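Local coordinates for THUMP domain-containing protein (PDB 1VBK), which probably binds RNA and ATP as a ThiI-like protein that joins a ferredoxin-like domain and a THUMP domain to a nucleotide-binding domain, at residues Q17-S20 with W21-I25; G173-I176 with G177-G180; R229-Y232 with G233-G236. All coordinates share one frame; numbering follows the deposited sequence.

Contact 1: Q17-S20 with W21-I25; sequences QTRS and WFEKI
Thr18 caps the first turn of helix 19-36 by accepting a weak bond from Trp21 N to its OG1 (3.4 Å). At the N-cap a threonine suits because its hydroxyl can take up a backbone N-H that has no preceding turn to serve it; here a chi1 of 62° tucks OG1 over its own backbone, facing that N-H. Gln17, Thr18 and Trp21 form the close-packed part. Thr18 OG1 also lies 3.4 Å from Trp21 CD1, with the two side chains side by side. Gln17, its chain bent at chi2, brings OE1 to 3.3 Å from Trp21 CB, amide and indole planes 55° apart, while its NE2 bonds to Pro283 O of the second subunit. Behind these, Phe22 N gives a bond of 3.0 Å to Thr18 O, and the Phe22 ring is buried.

The solvent side, by contrast, is polar and looser. Arg19 NH1 meets Glu23 OE2 at 3.2 Å in a salt bridge between residues one helical turn apart, nearly in the guanidinium plane but from above the carboxylate. Glu23 OE2 also bonds to Tyr8 OH, and a water links Glu23 OE1 to Ser20 O. With an alanine here, the Arg19 guanidinium is likely to lose its mate and be free to turn, and Tyr8 OH to lose this partner.

Phe22 packs against the loop at Leu174 and Pro175, whereas Thr18 and Trp21 lean on Phe279 and Phe282 of the second subunit, so this helix start lies between the loop following strand 168-169 and the dimer interface.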
ATOM      1  N   GLN A  17      12.397  -2.228   5.810  1.00 37.79           N
ATOM      2  CA  GLN A  17      12.613  -3.643   5.510  1.00 35.09           C
ATOM      3  C   GLN A  17      13.743  -4.265   6.321  1.00 32.09           C
ATOM      4  O   GLN A  17      14.631  -3.567   6.804  1.00 31.45           O
ATOM      5  CB  GLN A  17      12.923  -3.828   4.019  1.00 36.43           C
ATOM      6  CG  GLN A  17      11.715  -3.747   3.105  1.00 40.40           C
ATOM      7  CD  GLN A  17      10.722  -4.874   3.339  1.00 41.70           C
ATOM      8  OE1 GLN A  17      10.986  -5.792   4.113  1.00 43.79           O
ATOM      9  NE2 GLN A  17       9.575  -4.808   2.672  1.00 44.52           N
ATOM     10  N   THR A  18      13.701  -5.584   6.473  1.00 29.25           N
ATOM     11  CA  THR A  18      14.756  -6.286   7.190  1.00 27.17           C
ATOM     12  C   THR A  18      15.920  -6.328   6.210  1.00 26.10           C
ATOM     13  O   THR A  18      15.730  -6.101   5.017  1.00 25.21           O
ATOM     14  CB  THR A  18      14.356  -7.734   7.535  1.00 26.52           C
ATOM     15  OG1 THR A  18      14.129  -8.468   6.326  1.00 25.26           O
ATOM     16  CG2 THR A  18      13.096  -7.752   8.377  1.00 25.59           C
ATOM     17  N   ARG A  19      17.122  -6.606   6.703  1.00 26.92           N
ATOM     18  CA  ARG A  19      18.287  -6.674   5.830  1.00 26.66           C
ATOM     19  C   ARG A  19      18.068  -7.663   4.685  1.00 25.61           C
ATOM     20  O   ARG A  19      18.393  -7.372   3.530  1.00 23.20           O
ATOM     21  CB  ARG A  19      19.529  -7.089   6.630  1.00 29.49           C
ATOM     22  CG  ARG A  19      20.685  -7.573   5.762  1.00 32.02           C
ATOM     23  CD  ARG A  19      21.888  -8.018   6.588  1.00 36.86           C
ATOM     24  NE  ARG A  19      22.656  -6.888   7.106  1.00 41.05           N
ATOM     25  CZ  ARG A  19      23.344  -6.036   6.350  1.00 42.74           C
ATOM     26  NH1 ARG A  19      23.369  -6.177   5.031  1.00 42.92           N
ATOM     27  NH2 ARG A  19      24.016  -5.041   6.914  1.00 43.07           N
ATOM     28  N   SER A  20      17.515  -8.832   5.007  1.00 23.27           N
ATOM     29  CA  SER A  20      17.277  -9.862   4.000  1.00 23.29           C
ATOM     30  C   SER A  20      16.393  -9.416   2.841  1.00 21.29           C
ATOM     31  O   SER A  20      16.702  -9.703   1.681  1.00 19.79           O
ATOM     32  CB  SER A  20      16.678 -11.111   4.647  1.00 25.45           C
ATOM     33  OG  SER A  20      17.608 -11.701   5.537  1.00 32.87           O
ATOM     34  N   TRP A  21      15.290  -8.734   3.139  1.00 21.47           N
ATOM     35  CA  TRP A  21      14.411  -8.271   2.069  1.00 19.04           C
ATOM     36  C   TRP A  21      15.050  -7.108   1.320  1.00 19.14           C
ATOM     37  O   TRP A  21      14.883  -6.971   0.107  1.00 17.67           O
ATOM     38  CB  TRP A  21      13.042  -7.873   2.625  1.00 20.65           C
ATOM     39  CG  TRP A  21      12.188  -9.075   2.863  1.00 23.24           C
ATOM     40  CD1 TRP A  21      11.790  -9.581   4.070  1.00 23.26           C
ATOM     41  CD2 TRP A  21      11.704  -9.981   1.868  1.00 24.07           C
ATOM     42  NE1 TRP A  21      11.093 -10.755   3.884  1.00 23.33           N
ATOM     43  CE2 TRP A  21      11.026 -11.022   2.542  1.00 23.31           C
ATOM     44  CE3 TRP A  21      11.782 -10.016   0.468  1.00 23.83           C
ATOM     45  CZ2 TRP A  21      10.429 -12.087   1.863  1.00 24.51           C
ATOM     46  CZ3 TRP A  21      11.187 -11.078  -0.206  1.00 26.18           C
ATOM     47  CH2 TRP A  21      10.519 -12.098   0.495  1.00 25.15           C
ATOM     48  N   PHE A  22      15.789  -6.279   2.048  1.00 19.71           N
ATOM     49  CA  PHE A  22      16.485  -5.150   1.444  1.00 20.44           C
ATOM     50  C   PHE A  22      17.405  -5.699   0.349  1.00 20.11           C
ATOM     51  O   PHE A  22      17.410  -5.204  -0.779  1.00 20.46           O
ATOM     52  CB  PHE A  22      17.301  -4.412   2.518  1.00 20.00           C
ATOM     53  CG  PHE A  22      18.123  -3.260   1.992  1.00 20.89           C
ATOM     54  CD1 PHE A  22      19.264  -3.487   1.223  1.00 21.05           C
ATOM     55  CD2 PHE A  22      17.764  -1.947   2.280  1.00 20.73           C
ATOM     56  CE1 PHE A  22      20.035  -2.422   0.747  1.00 20.41           C
ATOM     57  CE2 PHE A  22      18.528  -0.880   1.811  1.00 20.65           C
ATOM     58  CZ  PHE A  22      19.666  -1.119   1.043  1.00 21.05           C
ATOM     59  N   GLU A  23      18.161  -6.742   0.684  1.00 19.90           N
ATOM     60  CA  GLU A  23      19.096  -7.347  -0.258  1.00 19.43           C
ATOM     61  C   GLU A  23      18.413  -8.035  -1.442  1.00 20.07           C
ATOM     62  O   GLU A  23      18.870  -7.919  -2.579  1.00 18.74           O
ATOM     63  CB  GLU A  23      20.013  -8.331   0.483  1.00 20.30           C
ATOM     64  CG  GLU A  23      20.846  -7.654   1.577  1.00 20.52           C
ATOM     65  CD  GLU A  23      21.668  -8.624   2.406  1.00 23.08           C
ATOM     66  OE1 GLU A  23      21.140  -9.693   2.779  1.00 24.42           O
ATOM     67  OE2 GLU A  23      22.844  -8.311   2.699  1.00 23.64           O
ATOM     68  N   LYS A  24      17.322  -8.750  -1.187  1.00 18.77           N
ATOM     69  CA  LYS A  24      16.612  -9.428  -2.271  1.00 18.78           C
ATOM     70  C   LYS A  24      16.030  -8.438  -3.270  1.00 17.84           C
ATOM     71  O   LYS A  24      16.082  -8.663  -4.481  1.00 18.78           O
ATOM     72  CB  LYS A  24      15.496 -10.306  -1.708  1.00 20.08           C
ATOM     73  CG  LYS A  24      16.021 -11.538  -0.998  1.00 22.35           C
ATOM     74  CD  LYS A  24      14.902 -12.388  -0.441  1.00 24.25           C
ATOM     75  CE  LYS A  24      15.465 -13.648   0.190  1.00 26.74           C
ATOM     76  NZ  LYS A  24      14.386 -14.479   0.770  1.00 30.22           N
ATOM     77  N   ILE A  25      15.481  -7.343  -2.760  1.00 17.01           N
ATOM     78  CA  ILE A  25      14.885  -6.315  -3.610  1.00 18.05           C
ATOM     79  C   ILE A  25      15.979  -5.605  -4.414  1.00 17.63           C
ATOM     80  O   ILE A  25      15.808  -5.311  -5.601  1.00 16.62           O
ATOM     81  CB  ILE A  25      14.091  -5.302  -2.748  1.00 18.27           C
ATOM     82  CG1 ILE A  25      12.895  -6.005  -2.096  1.00 20.06           C
ATOM     83  CG2 ILE A  25      13.616  -4.145  -3.601  1.00 19.13           C
ATOM     84  CD1 ILE A  25      12.120  -5.137  -1.102  1.00 21.60           C
TER
HETATM   85  O   HOH W   1      19.102 -11.550   1.477  1.00 36.58           O

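Contact 2: G173-I176 with G177-G180; sequences GLPI and GTEG
Pro175 O receives two bonds from Thr178, which grips it with both backbone and side chain. Thr178 OG1 comes in the carbonyl plane, on a lone pair, at 2.7 Å from Pro175 O; Thr178 N reaches Pro175 O at 3.1 Å, tilted 34° from that plane. With chi1 at 58° the hydroxyl is swung back over the turn, and the methyl is left to pack: Thr178 CG2 sits 3.7 Å from Pro175 CB. A threonine thus supplies both donor and hydrocarbon.

The backbone behind this grip is a type II beta turn from Pro175 to Thr178. Its third residue, Gly177, has phi 108°, where a side chain would collide with Ile176 O. A type I turn, Gly177 to Gly180, overlaps it, sharing Gly177 and Thr178. Outside the grip, Leu174 CD1 rests 3.8 Å from Glu179 CG, the two chains crossing at a slant; the bend at chi2 then turns the carboxylate, whose OE2 is bonded to Arg16 N.

Farther out, Asn29 ND2 bonds to Ile176 O, and Phe22 and Ile25 of helix 19-36 cover the proline and threonine. Backbone bonds tie Gly177 and Glu179 to Gly202, just before strand 204-210, and Gly180 to its first residue, Glu204. The two overlapping turns therefore lie between a helix of the ferredoxin-like part and the parallel sheet that the chain enters at strand 181-185.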
ATOM      1  N   GLY A 173      20.678   6.344  -1.120  1.00 22.32           N
ATOM      2  CA  GLY A 173      19.232   6.201  -1.097  1.00 22.37           C
ATOM      3  C   GLY A 173      18.815   4.797  -0.694  1.00 23.39           C
ATOM      4  O   GLY A 173      19.565   4.095  -0.010  1.00 23.82           O
ATOM      5  N   LEU A 174      17.624   4.382  -1.119  1.00 21.47           N
ATOM      6  CA  LEU A 174      17.109   3.056  -0.784  1.00 21.17           C
ATOM      7  C   LEU A 174      16.629   2.349  -2.050  1.00 20.61           C
ATOM      8  O   LEU A 174      16.182   2.990  -2.997  1.00 21.41           O
ATOM      9  CB  LEU A 174      15.964   3.186   0.227  1.00 21.13           C
ATOM     10  CG  LEU A 174      16.350   3.830   1.568  1.00 24.38           C
ATOM     11  CD1 LEU A 174      15.101   4.144   2.375  1.00 24.94           C
ATOM     12  CD2 LEU A 174      17.268   2.890   2.357  1.00 24.69           C
ATOM     13  N   PRO A 175      16.720   1.012  -2.086  1.00 20.95           N
ATOM     14  CA  PRO A 175      16.285   0.266  -3.270  1.00 19.48           C
ATOM     15  C   PRO A 175      14.819   0.527  -3.624  1.00 19.65           C
ATOM     16  O   PRO A 175      13.959   0.553  -2.748  1.00 18.61           O
ATOM     17  CB  PRO A 175      16.533  -1.191  -2.876  1.00 21.46           C
ATOM     18  CG  PRO A 175      17.629  -1.098  -1.846  1.00 19.66           C
ATOM     19  CD  PRO A 175      17.216   0.102  -1.042  1.00 18.54           C
ATOM     20  N   ILE A 176      14.545   0.725  -4.910  1.00 19.96           N
ATOM     21  CA  ILE A 176      13.178   0.968  -5.363  1.00 20.09           C
ATOM     22  C   ILE A 176      12.320  -0.231  -4.965  1.00 20.55           C
ATOM     23  O   ILE A 176      12.655  -1.373  -5.274  1.00 18.14           O
ATOM     24  CB  ILE A 176      13.123   1.150  -6.900  1.00 20.40           C
ATOM     25  CG1 ILE A 176      13.831   2.454  -7.287  1.00 21.02           C
ATOM     26  CG2 ILE A 176      11.670   1.158  -7.384  1.00 21.99           C
ATOM     27  CD1 ILE A 176      13.781   2.779  -8.759  1.00 19.19           C
ATOM     28  N   GLY A 177      11.220   0.036  -4.270  1.00 21.33           N
ATOM     29  CA  GLY A 177      10.345  -1.043  -3.847  1.00 22.32           C
ATOM     30  C   GLY A 177      10.392  -1.351  -2.359  1.00 23.07           C
ATOM     31  O   GLY A 177       9.463  -1.952  -1.826  1.00 25.02           O
ATOM     32  N   THR A 178      11.463  -0.945  -1.682  1.00 22.11           N
ATOM     33  CA  THR A 178      11.586  -1.210  -0.252  1.00 21.86           C
ATOM     34  C   THR A 178      10.721  -0.284   0.596  1.00 23.21           C
ATOM     35  O   THR A 178      10.459  -0.571   1.764  1.00 23.80           O
ATOM     36  CB  THR A 178      13.050  -1.071   0.230  1.00 22.63           C
ATOM     37  OG1 THR A 178      13.532   0.246  -0.074  1.00 22.78           O
ATOM     38  CG2 THR A 178      13.932  -2.107  -0.440  1.00 19.49           C
ATOM     39  N   GLU A 179      10.271   0.824   0.015  1.00 23.84           N
ATOM     40  CA  GLU A 179       9.448   1.764   0.767  1.00 26.39           C
ATOM     41  C   GLU A 179       8.045   1.983   0.205  1.00 27.10           C
ATOM     42  O   GLU A 179       7.475   3.060   0.359  1.00 29.80           O
ATOM     43  CB  GLU A 179      10.168   3.108   0.899  1.00 25.04           C
ATOM     44  CG  GLU A 179      11.465   3.064   1.716  1.00 28.11           C
ATOM     45  CD  GLU A 179      11.258   2.636   3.166  1.00 30.82           C
ATOM     46  OE1 GLU A 179      10.281   3.096   3.800  1.00 30.67           O
ATOM     47  OE2 GLU A 179      12.083   1.849   3.679  1.00 31.81           O
ATOM     48  N   GLY A 180       7.491   0.968  -0.449  1.00 27.21           N
ATOM     49  CA  GLY A 180       6.142   1.090  -0.973  1.00 27.65           C
ATOM     50  C   GLY A 180       5.977   1.613  -2.389  1.00 28.30           C
ATOM     51  O   GLY A 180       6.953   1.850  -3.109  1.00 26.56           O
TER

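Contact 3: R229-Y232 with G233-G236; sequences RYSY and GSKG
A chi1 of 71° folds the Ser234 hydroxyl in against its own backbone, turned back toward Ser231, and there OG gives a bond of 2.9 Å to Ser231 O. It arrives in the carbonyl plane, on a lone pair. Ser231 has nearly the same torsion, 70°, which lifts its own OG beside the chain, where it bonds to Lys228 O at the end of helix 215-228. Ser234 OG in turn lies 3.7 Å from Ser231 CB, so the two small side chains sit close together; serine suits both places, giving a short hydroxyl that reaches a nearby carbonyl.

Ser234 N adds a second bond, 3.1 Å to Ser231 O, also in the carbonyl plane, and this backbone bond closes a type II beta turn from Ser231 to Ser234. Tyr232 and Gly233 are its two central residues. Gly233 takes a phi of 115°, at which any CB would crash into Tyr232 O, so glycine is the natural occupant. The turn reverses the chain between helix 215-228 and strand 239-241, the outermost strand, within this chain, of the parallel sheet of the ThiI-family domain, whose HUP-type architecture is consistent with nucleotide binding.

A water joins the limbs of the loop, donating to Ser231 OG at 3.1 Å and to Ser234 O at 3.1 Å. The side chain of Tyr232 leaves its CA pointing away from residues 233-236, and its OH bonds to Arg67 NH1, so an aromatic with a polar end spans toward the ferredoxin-like domain. Gly236 O, beyond the turn, accepts from Trp224 NE1 of helix 215-228.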
ATOM      1  N   ARG A 229      15.583   5.525 -16.810  1.00 28.04           N
ATOM      2  CA  ARG A 229      16.953   5.036 -16.635  1.00 28.27           C
ATOM      3  C   ARG A 229      17.372   4.953 -15.170  1.00 26.80           C
ATOM      4  O   ARG A 229      18.511   4.594 -14.862  1.00 26.71           O
ATOM      5  CB  ARG A 229      17.933   5.948 -17.374  1.00 30.38           C
ATOM      6  CG  ARG A 229      17.656   6.082 -18.857  1.00 33.32           C
ATOM      7  CD  ARG A 229      18.613   7.071 -19.511  1.00 35.21           C
ATOM      8  NE  ARG A 229      20.008   6.641 -19.432  1.00 36.76           N
ATOM      9  CZ  ARG A 229      20.926   7.198 -18.649  1.00 36.03           C
ATOM     10  NH1 ARG A 229      20.606   8.215 -17.864  1.00 35.66           N
ATOM     11  NH2 ARG A 229      22.173   6.748 -18.662  1.00 37.54           N
ATOM     12  N   TYR A 230      16.448   5.291 -14.277  1.00 24.73           N
ATOM     13  CA  TYR A 230      16.695   5.273 -12.838  1.00 23.31           C
ATOM     14  C   TYR A 230      15.551   4.559 -12.122  1.00 23.64           C
ATOM     15  O   TYR A 230      15.419   4.666 -10.906  1.00 21.63           O
ATOM     16  CB  TYR A 230      16.766   6.709 -12.310  1.00 23.17           C
ATOM     17  CG  TYR A 230      18.007   7.475 -12.700  1.00 25.11           C
ATOM     18  CD1 TYR A 230      19.182   7.358 -11.958  1.00 22.89           C
ATOM     19  CD2 TYR A 230      18.012   8.318 -13.809  1.00 24.36           C
ATOM     20  CE1 TYR A 230      20.331   8.064 -12.311  1.00 24.91           C
ATOM     21  CE2 TYR A 230      19.156   9.025 -14.171  1.00 25.15           C
ATOM     22  CZ  TYR A 230      20.309   8.893 -13.417  1.00 25.06           C
ATOM     23  OH  TYR A 230      21.443   9.587 -13.770  1.00 28.49           O
ATOM     24  N   SER A 231      14.734   3.824 -12.870  1.00 23.94           N
ATOM     25  CA  SER A 231      13.573   3.166 -12.277  1.00 25.30           C
ATOM     26  C   SER A 231      13.563   1.640 -12.275  1.00 24.12           C
ATOM     27  O   SER A 231      12.506   1.033 -12.108  1.00 24.05           O
ATOM     28  CB  SER A 231      12.303   3.661 -12.972  1.00 25.47           C
ATOM     29  OG  SER A 231      12.245   3.164 -14.298  1.00 25.48           O
ATOM     30  N   TYR A 232      14.723   1.021 -12.451  1.00 24.53           N
ATOM     31  CA  TYR A 232      14.790  -0.435 -12.471  1.00 26.40           C
ATOM     32  C   TYR A 232      14.142  -1.023 -11.218  1.00 26.70           C
ATOM     33  O   TYR A 232      14.456  -0.628 -10.096  1.00 24.99           O
ATOM     34  CB  TYR A 232      16.245  -0.886 -12.590  1.00 26.28           C
ATOM     35  CG  TYR A 232      16.987  -0.171 -13.692  1.00 26.87           C
ATOM     36  CD1 TYR A 232      17.934   0.808 -13.396  1.00 27.85           C
ATOM     37  CD2 TYR A 232      16.723  -0.449 -15.034  1.00 27.73           C
ATOM     38  CE1 TYR A 232      18.602   1.494 -14.409  1.00 29.47           C
ATOM     39  CE2 TYR A 232      17.384   0.235 -16.056  1.00 26.99           C
ATOM     40  CZ  TYR A 232      18.322   1.203 -15.735  1.00 30.21           C
ATOM     41  OH  TYR A 232      18.987   1.881 -16.732  1.00 31.36           O
ATOM     42  N   GLY A 233      13.224  -1.963 -11.421  1.00 28.40           N
ATOM     43  CA  GLY A 233      12.535  -2.574 -10.299  1.00 29.09           C
ATOM     44  C   GLY A 233      11.051  -2.253 -10.306  1.00 30.68           C
ATOM     45  O   GLY A 233      10.264  -2.892  -9.607  1.00 31.91           O
ATOM     46  N   SER A 234      10.663  -1.248 -11.084  1.00 29.87           N
ATOM     47  CA  SER A 234       9.258  -0.872 -11.182  1.00 29.66           C
ATOM     48  C   SER A 234       8.803  -1.180 -12.599  1.00 30.12           C
ATOM     49  O   SER A 234       9.633  -1.460 -13.462  1.00 28.96           O
ATOM     50  CB  SER A 234       9.078   0.620 -10.903  1.00 30.92           C
ATOM     51  OG  SER A 234       9.600   1.397 -11.964  1.00 29.57           O
ATOM     52  N   LYS A 235       7.494  -1.131 -12.840  1.00 31.07           N
ATOM     53  CA  LYS A 235       6.968  -1.397 -14.175  1.00 32.74           C
ATOM     54  C   LYS A 235       7.471  -0.339 -15.149  1.00 33.45           C
ATOM     55  O   LYS A 235       7.715  -0.622 -16.323  1.00 33.34           O
ATOM     56  CB  LYS A 235       5.436  -1.424 -14.154  1.00 34.04           C
ATOM     57  CG  LYS A 235       4.863  -2.701 -13.548  1.00 37.72           C
ATOM     58  CD  LYS A 235       5.366  -3.929 -14.308  1.00 42.09           C
ATOM     59  CE  LYS A 235       4.893  -5.231 -13.673  1.00 43.04           C
ATOM     60  NZ  LYS A 235       3.415  -5.383 -13.738  1.00 44.62           N
ATOM     61  N   GLY A 236       7.623   0.881 -14.646  1.00 32.23           N
ATOM     62  CA  GLY A 236       8.132   1.975 -15.454  1.00 33.78           C
ATOM     63  C   GLY A 236       7.376   2.373 -16.709  1.00 33.54           C
ATOM     64  O   GLY A 236       7.998   2.699 -17.720  1.00 33.59           O
TER
HETATM   65  O   HOH W   2      11.205   0.432 -15.290  1.00 36.94           O

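Overall arrangement
Contact 1 lies at the surface, contact 2 is partly buried and contact 3 is buried. Their chemistry follows: contact 1 combines helix capping and a salt bridge, whereas contacts 2 and 3 use the same device, a type II turn with glycine third and a hydroxyl residue fourth, threonine in one and serine in the other. Contact 2 bridges the others. Phe22 CE2 packs 3.3 Å from Pro175 CD, and on its other flank Ile176 CD1 lies 3.3 Å from Tyr230 O. Contacts 1 and 3, with centres about 18 Å apart, do not touch, though both reach the second subunit. Contacts 2 and 3 each precede a strand of the parallel sheet.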